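PDB 5MUJ: beta-galactosidase from Bacteroides thetaiotaomicron, which probably hydrolyses an arabinofuranosyl linkage in the plant pectin rhamnogalacturonan II, whose chain B oligosaccharide it holds bound in a glycan pocket. Local coordinates for residues T64-G69 with G124-P129; Q36-V41 with A318-P323; K325-L330 with G358-T363; D70-T75 with Y336-D341. One frame throughout, in Å; residues are numbered along the deposited sequence.

Contact 1. Residues T64-G69 with G124-P129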
loop_
_atom_site.group_PDB
_atom_site.type_symbol
_atom_site.label_atom_id
_atom_site.label_comp_id
_atom_site.label_asym_id
_atom_site.label_seq_id
_atom_site.Cartn_x
_atom_site.Cartn_y
_atom_site.Cartn_z
ATOM N N THR A 64 -4.096 3.997 -3.672
ATOM C CA THR A 64 -3.285 3.849 -4.858
ATOM C C THR A 64 -3.759 4.923 -5.835
ATOM O O THR A 64 -4.944 4.955 -6.187
ATOM C CB THR A 64 -3.435 2.458 -5.500
ATOM O OG1 THR A 64 -3.280 1.448 -4.509
ATOM C CG2 THR A 64 -2.393 2.215 -6.586
ATOM N N VAL A 65 -2.842 5.782 -6.248
ATOM C CA VAL A 65 -3.211 6.934 -7.121
ATOM C C VAL A 65 -2.617 6.756 -8.500
ATOM O O VAL A 65 -1.443 6.436 -8.661
ATOM C CB VAL A 65 -2.802 8.314 -6.552
ATOM C CG1 VAL A 65 -3.109 9.457 -7.566
ATOM C CG2 VAL A 65 -3.502 8.590 -5.238
ATOM N N PHE A 66 -3.457 7.000 -9.498
ATOM C CA PHE A 66 -3.030 6.916 -10.878
ATOM C C PHE A 66 -3.814 7.882 -11.780
ATOM O O PHE A 66 -4.753 8.512 -11.345
ATOM C CB PHE A 66 -3.130 5.471 -11.368
ATOM C CG PHE A 66 -4.480 4.842 -11.161
ATOM C CD1 PHE A 66 -4.824 4.350 -9.903
ATOM C CD2 PHE A 66 -5.379 4.670 -12.215
ATOM C CE1 PHE A 66 -6.057 3.776 -9.687
ATOM C CE2 PHE A 66 -6.598 4.069 -12.001
ATOM C CZ PHE A 66 -6.923 3.601 -10.738
ATOM N N ARG A 67 -3.380 7.982 -13.024
ATOM C CA ARG A 67 -3.923 8.986 -13.970
ATOM C C ARG A 67 -4.403 8.280 -15.241
ATOM O O ARG A 67 -3.738 7.395 -15.740
ATOM C CB ARG A 67 -2.812 10.007 -14.244
ATOM C CG ARG A 67 -2.781 10.777 -15.540
ATOM C CD ARG A 67 -3.633 12.039 -15.510
ATOM N NE ARG A 67 -2.845 13.250 -15.776
ATOM C CZ ARG A 67 -2.213 13.555 -16.916
ATOM N NH1 ARG A 67 -2.247 12.742 -17.974
ATOM N NH2 ARG A 67 -1.523 14.693 -16.996
ATOM N N GLN A 68 -5.570 8.677 -15.748
ATOM C CA GLN A 68 -6.023 8.276 -17.096
ATOM C C GLN A 68 -6.619 9.501 -17.746
ATOM O O GLN A 68 -7.547 10.074 -17.194
ATOM C CB GLN A 68 -7.078 7.181 -17.054
ATOM C CG GLN A 68 -7.562 6.784 -18.443
ATOM C CD GLN A 68 -8.369 5.507 -18.424
ATOM O OE1 GLN A 68 -9.584 5.540 -18.364
ATOM N NE2 GLN A 68 -7.686 4.377 -18.461
ATOM N N GLY A 69 -6.107 9.849 -18.925
ATOM C CA GLY A 69 -6.444 11.103 -19.575
ATOM C C GLY A 69 -5.796 12.190 -18.748
ATOM O O GLY A 69 -4.586 12.133 -18.504
ATOM N N GLY A 124 -7.927 -4.085 -2.527
ATOM C CA GLY A 124 -7.151 -4.107 -3.755
ATOM C C GLY A 124 -6.146 -3.014 -4.027
ATOM O O GLY A 124 -6.277 -1.865 -3.531
ATOM N N PHE A 125 -5.169 -3.345 -4.889
ATOM C CA PHE A 125 -4.001 -2.550 -5.159
ATOM C C PHE A 125 -3.687 -2.671 -6.657
ATOM O O PHE A 125 -3.144 -3.648 -7.158
ATOM C CB PHE A 125 -2.793 -2.983 -4.359
ATOM C CG PHE A 125 -3.087 -3.222 -2.906
ATOM C CD1 PHE A 125 -3.269 -2.179 -2.022
ATOM C CD2 PHE A 125 -3.221 -4.508 -2.451
ATOM C CE1 PHE A 125 -3.566 -2.430 -0.685
ATOM C CE2 PHE A 125 -3.516 -4.789 -1.134
ATOM C CZ PHE A 125 -3.704 -3.747 -0.244
ATOM N N PRO A 126 -4.090 -1.683 -7.451
ATOM C CA PRO A 126 -3.779 -1.803 -8.858
ATOM C C PRO A 126 -2.319 -2.157 -9.163
ATOM O O PRO A 126 -1.407 -1.834 -8.378
ATOM C CB PRO A 126 -4.141 -0.416 -9.392
ATOM C CG PRO A 126 -5.296 -0.039 -8.551
ATOM C CD PRO A 126 -5.002 -0.563 -7.179
ATOM N N ALA A 127 -2.143 -2.841 -10.294
ATOM C CA ALA A 127 -0.864 -3.374 -10.710
ATOM C C ALA A 127 -0.338 -2.733 -11.961
ATOM O O ALA A 127 -1.061 -2.021 -12.692
ATOM C CB ALA A 127 -1.003 -4.872 -10.938
ATOM N N LEU A 128 0.939 -2.944 -12.195
ATOM C CA LEU A 128 1.661 -2.502 -13.337
ATOM C C LEU A 128 1.629 -0.958 -13.482
ATOM O O LEU A 128 1.439 -0.436 -14.591
ATOM C CB LEU A 128 1.124 -3.168 -14.604
ATOM C CG LEU A 128 0.851 -4.679 -14.553
ATOM C CD1 LEU A 128 0.503 -5.174 -15.946
ATOM C CD2 LEU A 128 2.008 -5.476 -13.974
ATOM N N PRO A 129 1.873 -0.242 -12.370
ATOM C CA PRO A 129 1.938 1.219 -12.494
ATOM C C PRO A 129 3.200 1.619 -13.280
ATOM O O PRO A 129 4.216 0.935 -13.171
ATOM C CB PRO A 129 2.074 1.681 -11.040
ATOM C CG PRO A 129 2.830 0.533 -10.393
ATOM C CD PRO A 129 2.253 -0.705 -11.014
HETATM O O HOH W 1 -5.674 0.770 -3.442
#

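Contact 2. Residues Q36-V41 with A318-P323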
loop_
_atom_site.group_PDB
_atom_site.type_symbol
_atom_site.label_atom_id
_atom_site.label_comp_id
_atom_site.label_asym_id
_atom_site.label_seq_id
_atom_site.Cartn_x
_atom_site.Cartn_y
_atom_site.Cartn_z
ATOM N N GLN A 36 20.104 13.431 -1.149
ATOM C CA GLN A 36 19.474 14.011 -2.343
ATOM C C GLN A 36 18.058 13.459 -2.563
ATOM O O GLN A 36 17.164 14.203 -2.931
ATOM C CB GLN A 36 20.309 13.755 -3.590
ATOM C CG GLN A 36 21.645 14.487 -3.614
ATOM C CD GLN A 36 22.582 13.999 -4.708
ATOM O OE1 GLN A 36 22.242 13.111 -5.494
ATOM N NE2 GLN A 36 23.780 14.583 -4.761
ATOM N N ILE A 37 17.876 12.151 -2.389
ATOM C CA ILE A 37 16.545 11.508 -2.519
ATOM C C ILE A 37 15.578 12.080 -1.479
ATOM O O ILE A 37 14.456 12.451 -1.822
ATOM C CB ILE A 37 16.621 9.963 -2.399
ATOM C CG1 ILE A 37 17.335 9.415 -3.635
ATOM C CG2 ILE A 37 15.218 9.358 -2.288
ATOM C CD1 ILE A 37 17.829 7.989 -3.479
ATOM N N TYR A 38 16.028 12.208 -0.229
ATOM C CA TYR A 38 15.204 12.843 0.813
ATOM C C TYR A 38 14.709 14.253 0.388
ATOM O O TYR A 38 13.535 14.559 0.504
ATOM C CB TYR A 38 15.942 12.893 2.176
ATOM C CG TYR A 38 15.208 13.697 3.240
ATOM C CD1 TYR A 38 14.192 13.149 3.999
ATOM C CD2 TYR A 38 15.555 15.021 3.482
ATOM C CE1 TYR A 38 13.522 13.900 4.967
ATOM C CE2 TYR A 38 14.902 15.768 4.440
ATOM C CZ TYR A 38 13.895 15.224 5.172
ATOM O OH TYR A 38 13.233 15.946 6.118
ATOM N N GLU A 39 15.617 15.089 -0.093
ATOM C CA GLU A 39 15.269 16.454 -0.472
ATOM C C GLU A 39 14.282 16.413 -1.634
ATOM O O GLU A 39 13.361 17.208 -1.683
ATOM C CB GLU A 39 16.529 17.200 -0.844
ATOM C CG GLU A 39 17.473 17.492 0.302
ATOM C CD GLU A 39 16.867 18.152 1.541
ATOM O OE1 GLU A 39 15.894 18.938 1.444
ATOM O OE2 GLU A 39 17.410 17.935 2.643
ATOM N N GLU A 40 14.457 15.467 -2.551
ATOM C CA GLU A 40 13.545 15.303 -3.700
ATOM C C GLU A 40 12.128 14.853 -3.315
ATOM O O GLU A 40 11.158 15.270 -3.945
ATOM C CB GLU A 40 14.174 14.323 -4.709
ATOM C CG GLU A 40 13.387 14.039 -5.992
ATOM C CD GLU A 40 13.221 15.240 -6.915
ATOM O OE1 GLU A 40 13.982 16.225 -6.789
ATOM O OE2 GLU A 40 12.334 15.149 -7.792
ATOM N N VAL A 41 12.004 13.970 -2.308
ATOM C CA VAL A 41 10.686 13.359 -1.997
ATOM C C VAL A 41 9.947 13.950 -0.798
ATOM O O VAL A 41 8.791 13.607 -0.558
ATOM C CB VAL A 41 10.791 11.822 -1.833
ATOM C CG1 VAL A 41 11.495 11.232 -3.039
ATOM C CG2 VAL A 41 11.501 11.479 -0.543
ATOM N N ALA A 318 15.384 12.110 9.221
ATOM C CA ALA A 318 14.021 12.289 9.725
ATOM C C ALA A 318 13.054 11.513 8.864
ATOM O O ALA A 318 13.183 11.462 7.654
ATOM C CB ALA A 318 13.627 13.776 9.712
ATOM N N ASP A 319 12.046 10.975 9.512
ATOM C CA ASP A 319 11.012 10.224 8.810
ATOM C C ASP A 319 10.209 11.195 7.926
ATOM O O ASP A 319 10.043 12.352 8.276
ATOM C CB ASP A 319 10.117 9.594 9.824
ATOM C CG ASP A 319 10.807 8.428 10.536
ATOM O OD1 ASP A 319 11.547 7.688 9.855
ATOM O OD2 ASP A 319 10.596 8.281 11.742
ATOM N N LEU A 320 9.658 10.669 6.852
ATOM C CA LEU A 320 8.936 11.515 5.870
ATOM C C LEU A 320 7.601 11.994 6.392
ATOM O O LEU A 320 7.224 13.165 6.152
ATOM C CB LEU A 320 8.701 10.716 4.604
ATOM C CG LEU A 320 9.908 10.335 3.758
ATOM C CD1 LEU A 320 9.490 9.599 2.491
ATOM C CD2 LEU A 320 10.749 11.561 3.409
ATOM N N ILE A 321 6.835 11.111 7.007
ATOM C CA ILE A 321 5.512 11.409 7.549
ATOM C C ILE A 321 5.437 10.847 8.944
ATOM O O ILE A 321 5.711 9.649 9.135
ATOM C CB ILE A 321 4.358 10.758 6.732
ATOM C CG1 ILE A 321 4.449 11.141 5.261
ATOM C CG2 ILE A 321 2.992 11.109 7.323
ATOM C CD1 ILE A 321 4.073 12.599 4.922
ATOM N N ILE A 322 5.099 11.679 9.915
ATOM C CA ILE A 322 4.933 11.269 11.298
ATOM C C ILE A 322 3.677 11.865 11.879
ATOM O O ILE A 322 3.205 12.923 11.371
ATOM C CB ILE A 322 6.159 11.658 12.186
ATOM C CG1 ILE A 322 6.250 13.176 12.471
ATOM C CG2 ILE A 322 7.458 11.143 11.561
ATOM C CD1 ILE A 322 7.383 13.548 13.412
ATOM N N PRO A 323 3.126 11.295 12.971
ATOM C CA PRO A 323 2.008 11.923 13.697
ATOM C C PRO A 323 2.375 13.317 14.175
ATOM O O PRO A 323 3.428 13.498 14.787
ATOM C CB PRO A 323 1.796 10.991 14.907
ATOM C CG PRO A 323 2.215 9.659 14.390
ATOM C CD PRO A 323 3.384 9.936 13.477
HETATM O O HOH W 2 11.030 15.062 7.164
#

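Contact 3. Residues K325-L330 with G358-T363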
loop_
_atom_site.group_PDB
_atom_site.type_symbol
_atom_site.label_atom_id
_atom_site.label_comp_id
_atom_site.label_asym_id
_atom_site.label_seq_id
_atom_site.Cartn_x
_atom_site.Cartn_y
_atom_site.Cartn_z
ATOM N N LYS A 325 -0.580 16.128 13.795
ATOM C CA LYS A 325 -1.842 16.868 13.787
ATOM C C LYS A 325 -2.903 16.076 14.518
ATOM O O LYS A 325 -2.764 14.871 14.695
ATOM C CB LYS A 325 -2.303 17.070 12.352
ATOM C CG LYS A 325 -1.358 17.958 11.553
ATOM C CD LYS A 325 -2.025 18.682 10.391
ATOM C CE LYS A 325 -3.257 19.442 10.809
ATOM N NZ LYS A 325 -3.051 20.224 12.059
ATOM N N ASN A 326 -3.993 16.740 14.873
ATOM C CA ASN A 326 -5.167 16.088 15.444
ATOM C C ASN A 326 -5.526 14.789 14.706
ATOM O O ASN A 326 -5.603 13.698 15.303
ATOM C CB ASN A 326 -6.366 17.071 15.380
ATOM C CG ASN A 326 -6.828 17.389 13.934
ATOM O OD1 ASN A 326 -6.037 17.818 13.066
ATOM N ND2 ASN A 326 -8.115 17.144 13.663
ATOM N N TYR A 327 -5.661 14.916 13.386
ATOM C CA TYR A 327 -6.295 13.905 12.603
ATOM C C TYR A 327 -5.344 12.691 12.389
ATOM O O TYR A 327 -5.810 11.620 12.004
ATOM C CB TYR A 327 -6.846 14.518 11.294
ATOM C CG TYR A 327 -5.814 14.931 10.263
ATOM C CD1 TYR A 327 -5.080 13.951 9.607
ATOM C CD2 TYR A 327 -5.522 16.278 9.964
ATOM C CE1 TYR A 327 -4.139 14.245 8.654
ATOM C CE2 TYR A 327 -4.550 16.576 8.996
ATOM C CZ TYR A 327 -3.840 15.539 8.360
ATOM O OH TYR A 327 -2.857 15.685 7.382
ATOM N N ASP A 328 -4.029 12.870 12.580
ATOM C CA ASP A 328 -3.061 11.706 12.452
ATOM C C ASP A 328 -2.222 11.408 13.693
ATOM O O ASP A 328 -1.138 10.776 13.612
ATOM C CB ASP A 328 -2.159 11.860 11.212
ATOM C CG ASP A 328 -1.189 13.050 11.287
ATOM O OD1 ASP A 328 -0.956 13.596 12.381
ATOM O OD2 ASP A 328 -0.644 13.457 10.216
ATOM N N GLU A 329 -2.786 11.752 14.842
ATOM C CA GLU A 329 -2.025 11.789 16.071
ATOM C C GLU A 329 -1.556 10.410 16.593
ATOM O O GLU A 329 -0.661 10.368 17.418
ATOM C CB GLU A 329 -2.811 12.494 17.163
ATOM C CG GLU A 329 -3.989 11.705 17.703
ATOM C CD GLU A 329 -5.016 12.515 18.488
ATOM O OE1 GLU A 329 -4.694 13.609 19.015
ATOM O OE2 GLU A 329 -6.162 12.034 18.586
ATOM N N LEU A 330 -2.166 9.321 16.126
ATOM C CA LEU A 330 -1.775 7.969 16.535
ATOM C C LEU A 330 -0.869 7.320 15.490
ATOM O O LEU A 330 0.260 6.931 15.813
ATOM C CB LEU A 330 -3.018 7.123 16.800
ATOM C CG LEU A 330 -2.734 5.681 17.272
ATOM C CD1 LEU A 330 -1.940 5.665 18.568
ATOM C CD2 LEU A 330 -4.028 4.897 17.421
ATOM N N GLY A 358 -8.701 7.440 7.971
ATOM C CA GLY A 358 -8.910 7.962 6.622
ATOM C C GLY A 358 -7.608 8.193 5.914
ATOM O O GLY A 358 -6.532 7.851 6.443
ATOM N N ILE A 359 -7.697 8.744 4.706
ATOM C CA ILE A 359 -6.555 9.008 3.850
ATOM C C ILE A 359 -6.330 10.514 3.836
ATOM O O ILE A 359 -7.282 11.301 3.618
ATOM C CB ILE A 359 -6.772 8.483 2.426
ATOM C CG1 ILE A 359 -6.802 6.948 2.459
ATOM C CG2 ILE A 359 -5.696 8.951 1.441
ATOM C CD1 ILE A 359 -7.392 6.268 1.238
ATOM N N ALA A 360 -5.085 10.929 4.067
ATOM C CA ALA A 360 -4.658 12.360 4.051
ATOM C C ALA A 360 -3.516 12.588 3.074
ATOM O O ALA A 360 -2.962 11.653 2.482
ATOM C CB ALA A 360 -4.250 12.811 5.393
ATOM N N ILE A 361 -3.193 13.864 2.862
ATOM C CA ILE A 361 -2.145 14.246 1.945
ATOM C C ILE A 361 -1.153 15.220 2.561
ATOM O O ILE A 361 -1.557 16.173 3.241
ATOM C CB ILE A 361 -2.730 14.954 0.717
ATOM C CG1 ILE A 361 -4.011 14.268 0.307
ATOM C CG2 ILE A 361 -1.741 14.926 -0.424
ATOM C CD1 ILE A 361 -4.633 14.914 -0.909
ATOM N N ALA A 362 0.127 15.037 2.257
ATOM C CA ALA A 362 1.149 16.034 2.579
ATOM C C ALA A 362 1.840 16.451 1.256
ATOM O O ALA A 362 1.890 15.679 0.306
ATOM C CB ALA A 362 2.143 15.474 3.599
ATOM N N THR A 363 2.327 17.701 1.176
ATOM C CA THR A 363 2.913 18.206 -0.068
ATOM C C THR A 363 4.256 18.893 0.154
ATOM O O THR A 363 4.574 19.290 1.259
ATOM C CB THR A 363 1.951 19.175 -0.783
ATOM O OG1 THR A 363 1.625 20.246 0.097
ATOM C CG2 THR A 363 0.678 18.434 -1.219
#

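Contact 4. Residues D70-T75 with Y336-D341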
loop_
_atom_site.group_PDB
_atom_site.type_symbol
_atom_site.label_atom_id
_atom_site.label_comp_id
_atom_site.label_asym_id
_atom_site.label_seq_id
_atom_site.Cartn_x
_atom_site.Cartn_y
_atom_site.Cartn_z
ATOM N N ASP A 70 -6.588 13.161 -18.302
ATOM C CA ASP A 70 -6.128 14.140 -17.309
ATOM C C ASP A 70 -6.858 13.997 -15.973
ATOM O O ASP A 70 -6.730 14.870 -15.113
ATOM C CB ASP A 70 -6.269 15.564 -17.845
ATOM C CG ASP A 70 -5.504 15.779 -19.142
ATOM O OD1 ASP A 70 -4.363 15.277 -19.248
ATOM O OD2 ASP A 70 -6.050 16.442 -20.052
ATOM N N LYS A 71 -7.597 12.895 -15.794
ATOM C CA LYS A 71 -8.270 12.605 -14.531
ATOM C C LYS A 71 -7.384 11.783 -13.605
ATOM O O LYS A 71 -6.805 10.782 -14.032
ATOM C CB LYS A 71 -9.526 11.779 -14.764
ATOM C CG LYS A 71 -10.449 11.669 -13.553
ATOM C CD LYS A 71 -11.297 12.927 -13.343
ATOM C CE LYS A 71 -12.437 13.034 -14.345
ATOM N NZ LYS A 71 -13.271 14.249 -14.105
ATOM N N TRP A 72 -7.360 12.183 -12.337
ATOM C CA TRP A 72 -6.679 11.430 -11.304
ATOM C C TRP A 72 -7.667 10.462 -10.627
ATOM O O TRP A 72 -8.801 10.814 -10.312
ATOM C CB TRP A 72 -6.070 12.346 -10.258
ATOM C CG TRP A 72 -4.998 13.244 -10.829
ATOM C CD1 TRP A 72 -5.113 14.566 -11.226
ATOM C CD2 TRP A 72 -3.650 12.873 -11.097
ATOM N NE1 TRP A 72 -3.923 15.012 -11.720
ATOM C CE2 TRP A 72 -2.996 14.003 -11.629
ATOM C CE3 TRP A 72 -2.921 11.696 -10.922
ATOM C CZ2 TRP A 72 -1.645 13.972 -12.006
ATOM C CZ3 TRP A 72 -1.581 11.678 -11.286
ATOM C CH2 TRP A 72 -0.952 12.796 -11.794
ATOM N N LEU A 73 -7.212 9.228 -10.407
ATOM C CA LEU A 73 -8.024 8.188 -9.801
ATOM C C LEU A 73 -7.321 7.646 -8.543
ATOM O O LEU A 73 -6.108 7.710 -8.483
ATOM C CB LEU A 73 -8.230 7.100 -10.832
ATOM C CG LEU A 73 -8.950 7.562 -12.104
ATOM C CD1 LEU A 73 -8.809 6.510 -13.175
ATOM C CD2 LEU A 73 -10.403 7.843 -11.797
HETATM N N MSE A 74 -8.101 7.313 -7.511
HETATM C CA MSE A 74 -7.553 6.675 -6.307
HETATM C C MSE A 74 -8.409 5.495 -5.946
HETATM O O MSE A 74 -9.586 5.634 -5.666
HETATM C CB MSE A 74 -7.543 7.662 -5.131
HETATM C CG MSE A 74 -6.881 7.019 -3.901
HETATM SE SE MSE A 74 -7.416 7.969 -2.293
HETATM C CE MSE A 74 -6.692 9.737 -2.767
ATOM N N THR A 75 -7.789 4.314 -5.896
ATOM C CA THR A 75 -8.476 3.167 -5.234
ATOM C C THR A 75 -8.133 3.206 -3.761
ATOM O O THR A 75 -7.111 3.729 -3.388
ATOM C CB THR A 75 -8.151 1.730 -5.779
ATOM O OG1 THR A 75 -6.728 1.486 -5.788
ATOM C CG2 THR A 75 -8.693 1.493 -7.113
ATOM N N TYR A 336 1.434 6.461 -0.782
ATOM C CA TYR A 336 1.469 6.550 -2.227
ATOM C C TYR A 336 1.888 7.974 -2.596
ATOM O O TYR A 336 1.351 8.922 -2.063
ATOM C CB TYR A 336 0.125 6.169 -2.855
ATOM C CG TYR A 336 0.305 5.492 -4.166
ATOM C CD1 TYR A 336 0.515 6.225 -5.336
ATOM C CD2 TYR A 336 0.353 4.072 -4.253
ATOM C CE1 TYR A 336 0.744 5.602 -6.540
ATOM C CE2 TYR A 336 0.562 3.448 -5.467
ATOM C CZ TYR A 336 0.755 4.213 -6.612
ATOM O OH TYR A 336 0.958 3.640 -7.849
ATOM N N VAL A 337 2.874 8.101 -3.477
ATOM C CA VAL A 337 3.541 9.370 -3.731
ATOM C C VAL A 337 3.461 9.738 -5.225
ATOM O O VAL A 337 3.804 8.950 -6.120
ATOM C CB VAL A 337 5.007 9.343 -3.234
ATOM C CG1 VAL A 337 5.636 10.730 -3.277
ATOM C CG2 VAL A 337 5.091 8.822 -1.813
ATOM N N ILE A 338 2.998 10.950 -5.506
ATOM C CA ILE A 338 2.913 11.418 -6.866
ATOM C C ILE A 338 3.775 12.662 -6.921
ATOM O O ILE A 338 3.591 13.546 -6.089
ATOM C CB ILE A 338 1.467 11.826 -7.236
ATOM C CG1 ILE A 338 0.492 10.643 -7.128
ATOM C CG2 ILE A 338 1.420 12.411 -8.631
ATOM C CD1 ILE A 338 0.717 9.519 -8.125
ATOM N N LYS A 339 4.718 12.724 -7.856
ATOM C CA LYS A 339 5.292 14.014 -8.245
ATOM C C LYS A 339 4.690 14.491 -9.573
ATOM O O LYS A 339 4.855 13.873 -10.611
ATOM C CB LYS A 339 6.819 13.984 -8.334
ATOM C CG LYS A 339 7.376 15.381 -8.593
ATOM C CD LYS A 339 8.868 15.542 -8.474
ATOM C CE LYS A 339 9.227 17.014 -8.679
ATOM N NZ LYS A 339 10.679 17.224 -8.595
ATOM N N HIS A 340 4.050 15.661 -9.538
ATOM C CA HIS A 340 3.402 16.216 -10.722
ATOM C C HIS A 340 3.544 17.726 -10.718
ATOM O O HIS A 340 3.334 18.352 -9.679
ATOM C CB HIS A 340 1.935 15.817 -10.742
ATOM C CG HIS A 340 1.189 16.309 -11.949
ATOM N ND1 HIS A 340 1.339 15.744 -13.198
ATOM C CD2 HIS A 340 0.292 17.313 -12.092
ATOM C CE1 HIS A 340 0.557 16.377 -14.058
ATOM N NE2 HIS A 340 -0.072 17.347 -13.416
ATOM N N ASP A 341 3.910 18.291 -11.880
ATOM C CA ASP A 341 4.045 19.725 -12.078
ATOM C C ASP A 341 4.815 20.372 -10.938
ATOM O O ASP A 341 4.365 21.333 -10.351
ATOM C CB ASP A 341 2.650 20.354 -12.253
ATOM C CG ASP A 341 2.708 21.799 -12.706
ATOM O OD1 ASP A 341 3.468 22.117 -13.652
ATOM O OD2 ASP A 341 1.983 22.600 -12.085
#

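Contact 1. Residues T64-G69 with G124-P129
Thr64 and Phe66, on the inner strand of one propeller blade, close over Pro126, on the inner strand of the next. The strand segments 64-68 and 124-126 run in roughly the same direction, their axes 33° apart and 7.7 Å from each other at the closest point. That is too wide for sheet pairing, and side chains fill the space instead. The ring of Pro126 presents its CD atom to Thr64, with Thr64 OG1 3.8 Å from Pro126 CD. The first torsion (chi1 -49°, measured to OG1) sets the hydroxyl beside the backbone N and leaves Thr64 CG2 anti to it, 3.9 Å from the same Pro126 CD, so both branches of the threonine share one carbon. Pro126 CG then reaches Phe66, crossing it at about a right angle, and meets Phe66 CE1 at 4.1 Å.

This is how the five-bladed beta-propeller joins blade to blade: apolar side chains fill the wedge between four-stranded antiparallel sheets, here with Leu139 touching both Phe66 and Pro126. The polar end of Thr64 is served by a buried bridge. Its OG1 donates to a water 2.7 Å away, and that water donates in turn to Gly124 O, also at 2.7 Å. The oxygen of Thr64 also sits near the plane of the Phe125 ring, at its edge, while the Phe125 side chain lies about 10 Å from a bound rhamnose.

Contact 2. Residues Q36-V41 with A318-P323
Tyr38, near the end of helix 31-41, lays its ring alongside Leu320, the two side chains running in opposite directions. One methyl does the touching: Leu320 CD2 is 3.8 Å from Tyr38 CD1 and nearly as close to Tyr38 CE1. The same methyl turns to the last helical residue, meeting Val41 CG2 at 4.0 Å, so Leu320 is lodged between two side chains almost one helical turn apart. Further along the ring, Tyr38 CE1 approaches the backbone oxygen Ala318 O at 3.6 Å.

With CG anti to the backbone N (chi1 173°), the tyrosine swings out across the loop, and its hydroxyl arrives near Asp319. A water lying in the plane of the ring joins them: it is 2.6 Å from Tyr38 OH and donates a hydrogen bond to Asp319 O at 3.1 Å. With an alanine in place of Tyr38, that water would probably lose its anchor on the helix, and Leu320 CD2 would be left without the ring it packs against.

In the next shell, Trp315 stacks on the Tyr38 ring while its NE1 bonds to Ala318 O, fixing ring and loop together. Asp319 is tied to Arg295 and Tyr297, and Phe286, on strand 282-290, touches both Val41 and Leu320. Just beyond, Leu320 and Ile321 both face Asn301 of strand 299-306 in the same sheet: two successive residues opposite one, a classic beta bulge where the loop runs along a propeller blade.

Contact 3. Residues K325-L330 with G358-T363
Tyr327 and Ala360 carry nearly all of this small buried contact, with Ile361 at its margin. The aromatic ring of Tyr327 leans obliquely on the methyl of Ala360, with Tyr327 CE1 3.6 Å from Ala360 CB and the hydroxyl oxygen, Tyr327 OH, 3.8 Å from the same carbon. The ring gets there because its CG takes the position between backbone N and carbonyl carbon (chi1 71°), which swings it off the loop and toward strand 357-363. Lys325 shares in holding it: its CB stands 4.0 Å above the ring plane of Tyr327, displaced toward the rim. Ile361 turns its side chain away and comes near the tyrosine through its backbone.

The loop that offers Tyr327 is itself pinned. Lys325 N donates a nearly straight bond to Asp328 OD1 at 2.9 Å, on the syn side of the carboxylate. A backbone bond in return, Asp328 N to Lys325 O at 3.2 Å, closes a tight turn round the tyrosine. The other carboxylate oxygen, Asp328 OD2, is held by Lys46 and by the hydroxyl of Tyr348, a hydroxyl that Tyr327 OH also bonds. The ring flank of Tyr327 therefore meets a plain methyl while its oxygen is satisfied within the polar cluster, and the negative charge of Asp328 is probably balanced there by Lys46.

Contact 4. Residues D70-T75 with Y336-D341
The segments 70-75 and 336-341 belong to strands of different sheets, and their backbones stay well apart: the nearest CA atoms, those of Trp72 and Ile338, are 10.6 Å from each other. Large side chains must span that distance, and Trp72 spans most of it. Its six-membered ring enters edge-on over the face of the His340 imidazole, a T-shaped (edge-to-face) pair with centroids 5.0 Å apart and planes at 79°. The point of entry is well defined, for Trp72 CZ2 stands 3.6 Å above the plane of the His340 ring, over its centre. His340 ND1 in turn lies close to the indole plane, 3.7 Å from Trp72 CZ2. Extending its CG anti to the backbone N (chi1 -178°) brings the imidazole up to meet the tryptophan.

Ile338, two residues earlier on the same strand, continues the packing. Its branch methyl, Ile338 CG2, touches Trp72 CH2 at 4.0 Å, and the two side chains pass in opposite directions. A serine in place of His340 would remove the aromatic face, and the CZ2 edge of Trp72 would probably be left without its main partner on this strand. Arg67 touches both Trp72 and His340, and Tyr137 touches Ile338. Such an aromatic bridge, from the second strand of one blade to the inner strand of a neighbouring blade, belongs to the blade-to-blade interface of a beta-propeller.

Contacts 1 and 4 are both joints between propeller blades and share one sheet: strands 59-68 and 71-79 are paired, with Phe66 O bonded to Leu73 N and Thr64 O to Thr75 N. Contact 1 mixes apolar packing with a water bridge in the buried core, whereas contact 4 relies on aromatic and aliphatic groups. Contact 2 lies farthest out, partly exposed, and packs a helix on a loop; a salt bridge from Glu40 to Lys339 connects it to contact 4. Contact 3 is buried, with polar bonds on its loop side, and holds a later part of that loop against the blade completed by N-terminal strand 45-51. Ile321 and Ala362 join contacts 2 and 3.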